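Local atomic coordinates of CpuTA1 (Curtobacterium pusillum, PDB entry 5K3W), a protein that belongs to the class IV aminotransferase family and binds the cofactor pyridoxal-5'-phosphate. Residues Asp53-Thr58 against His78-Leu83. Residues are numbered along the deposited sequence; the frame is centred on the assembly and turned at random.
Sequences DGVFET and HSAALL
With CG1 anti to its own carbonyl carbon (chi1 -64°), Val55 lowers this methyl onto the last turn of the helix, where CG1 meets Ser79 CB at 3.6 Å. Ser79 turns its hydroxyl anti to the carbonyl carbon as well (chi1 -57°), which leaves its CB against the valine while OG is directed along the strand to a water. The second valine branch lies more loosely, CG2 standing 4.4 Å from Ala80 CB. Leu83, the first residue to depart from helical geometry, packs its CD2 on Val55 CG1 at 3.9 Å. The same Leu83 CD2 lies 3.5 Å from Gly54 O. The side chains of Asp53 and Leu83 run antiparallel where they pass, with Asp53 OD1 3.9 Å from Leu83 CD2, and OD2 of Asp53 forms a salt bridge with Arg122 NE.

The example illustrates how a strand and a helix can pack mainly through a valine set between Ser79 and Leu83 while a water links their polar groups. That water hydrogen-bonds to Phe56 O, to Glu57 OE2, 2.6 Å away, and to Ser79 OG at 2.8 Å. Ser79 OG is held further by Arg75 O and Lys174 N, and Glu57 OE1 by Arg75 and His72, so the polar side of the contact is tied to the preceding turns of helix 69-82 and, through Lys174, to a loop. The side chain of Ser79 is about 9 Å from the bound pyridoxal-5'-phosphate. Helix 69-82 thus packs its C-terminal turn against the start of strand 54-62 in the antiparallel sheet, and Val55 also touches Leu120 of strand 114-121 and Leu76 of the same helix.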
loop_
_atom_site.group_PDB
_atom_site.type_symbol
_atom_site.label_atom_id
_atom_site.label_comp_id
_atom_site.label_asym_id
_atom_site.label_seq_id
_atom_site.Cartn_x
_atom_site.Cartn_y
_atom_site.Cartn_z
ATOM N N ASP A 53 5.565 -2.514 0.637
ATOM C CA ASP A 53 5.685 -3.963 0.471
ATOM C C ASP A 53 6.102 -4.600 1.792
ATOM O O ASP A 53 7.286 -4.852 2.040
ATOM C CB ASP A 53 6.689 -4.274 -0.635
ATOM C CG ASP A 53 6.635 -5.725 -1.093
ATOM O OD1 ASP A 53 5.681 -6.430 -0.709
ATOM O OD2 ASP A 53 7.539 -6.146 -1.848
ATOM N N GLY A 54 5.120 -4.885 2.636
ATOM C CA GLY A 54 5.391 -5.548 3.899
ATOM C C GLY A 54 4.091 -5.827 4.611
ATOM O O GLY A 54 3.002 -5.561 4.092
ATOM N N VAL A 55 4.212 -6.366 5.824
ATOM C CA VAL A 55 3.044 -6.667 6.636
ATOM C C VAL A 55 3.234 -6.070 8.030
ATOM O O VAL A 55 4.336 -5.681 8.421
ATOM C CB VAL A 55 2.777 -8.188 6.696
ATOM C CG1 VAL A 55 2.432 -8.710 5.308
ATOM C CG2 VAL A 55 3.986 -8.913 7.239
ATOM N N PHE A 56 2.140 -5.976 8.779
ATOM C CA PHE A 56 2.241 -5.408 10.114
ATOM C C PHE A 56 1.170 -6.000 11.012
ATOM O O PHE A 56 0.186 -6.569 10.540
ATOM C CB PHE A 56 2.113 -3.878 10.096
ATOM C CG PHE A 56 0.699 -3.395 9.982
ATOM C CD1 PHE A 56 0.073 -3.337 8.735
ATOM C CD2 PHE A 56 -0.015 -3.011 11.125
ATOM C CE1 PHE A 56 -1.236 -2.904 8.616
ATOM C CE2 PHE A 56 -1.328 -2.562 11.021
ATOM C CZ PHE A 56 -1.944 -2.501 9.761
ATOM N N GLU A 57 1.377 -5.843 12.320
ATOM C CA GLU A 57 0.383 -6.153 13.343
ATOM C C GLU A 57 0.364 -5.033 14.373
ATOM O O GLU A 57 1.411 -4.461 14.699
ATOM C CB GLU A 57 0.688 -7.484 14.063
ATOM C CG GLU A 57 0.372 -8.719 13.259
ATOM C CD GLU A 57 -1.108 -8.932 13.128
ATOM O OE1 GLU A 57 -1.870 -8.472 14.012
ATOM O OE2 GLU A 57 -1.512 -9.563 12.131
ATOM N N THR A 58 -0.819 -4.736 14.898
ATOM C CA THR A 58 -0.965 -3.796 16.001
ATOM C C THR A 58 -1.625 -4.523 17.164
ATOM O O THR A 58 -2.675 -5.147 16.982
ATOM C CB THR A 58 -1.793 -2.578 15.597
ATOM O OG1 THR A 58 -1.201 -1.976 14.440
ATOM C CG2 THR A 58 -1.781 -1.569 16.710
ATOM N N HIS A 78 0.591 -15.420 8.590
ATOM C CA HIS A 78 -0.368 -15.617 7.510
ATOM C C HIS A 78 -0.316 -14.474 6.493
ATOM O O HIS A 78 -0.348 -14.712 5.282
ATOM C CB HIS A 78 -1.766 -15.756 8.102
ATOM C CG HIS A 78 -2.832 -15.909 7.070
ATOM N ND1 HIS A 78 -2.945 -17.035 6.282
ATOM C CD2 HIS A 78 -3.820 -15.072 6.676
ATOM C CE1 HIS A 78 -3.964 -16.889 5.456
ATOM N NE2 HIS A 78 -4.513 -15.705 5.673
ATOM N N SER A 79 -0.256 -13.221 6.969
ATOM C CA SER A 79 -0.093 -12.086 6.064
ATOM C C SER A 79 1.223 -12.189 5.318
ATOM O O SER A 79 1.271 -12.003 4.097
ATOM C CB SER A 79 -0.165 -10.765 6.828
ATOM O OG SER A 79 -1.389 -10.648 7.539
ATOM N N ALA A 80 2.301 -12.516 6.040
ATOM C CA ALA A 80 3.598 -12.724 5.407
ATOM C C ALA A 80 3.491 -13.722 4.260
ATOM O O ALA A 80 4.013 -13.482 3.162
ATOM C CB ALA A 80 4.611 -13.202 6.444
ATOM N N ALA A 81 2.800 -14.846 4.499
ATOM C CA ALA A 81 2.703 -15.898 3.488
ATOM C C ALA A 81 1.929 -15.421 2.266
ATOM O O ALA A 81 2.307 -15.726 1.130
ATOM C CB ALA A 81 2.053 -17.160 4.084
ATOM N N LEU A 82 0.844 -14.671 2.480
ATOM C CA LEU A 82 0.114 -14.118 1.344
ATOM C C LEU A 82 0.998 -13.232 0.467
ATOM O O LEU A 82 0.786 -13.165 -0.750
ATOM C CB LEU A 82 -1.107 -13.335 1.827
ATOM C CG LEU A 82 -2.247 -14.148 2.460
ATOM C CD1 LEU A 82 -3.354 -13.233 2.936
ATOM C CD2 LEU A 82 -2.804 -15.194 1.503
ATOM N N LEU A 83 1.976 -12.537 1.053
ATOM C CA LEU A 83 2.872 -11.670 0.296
ATOM C C LEU A 83 4.161 -12.374 -0.137
ATOM O O LEU A 83 5.111 -11.706 -0.569
ATOM C CB LEU A 83 3.210 -10.413 1.111
ATOM C CG LEU A 83 2.255 -9.221 0.975
ATOM C CD1 LEU A 83 0.948 -9.511 1.669
ATOM C CD2 LEU A 83 2.871 -7.915 1.493
HETATM O O HOH W 1 -0.415 -9.347 9.838
#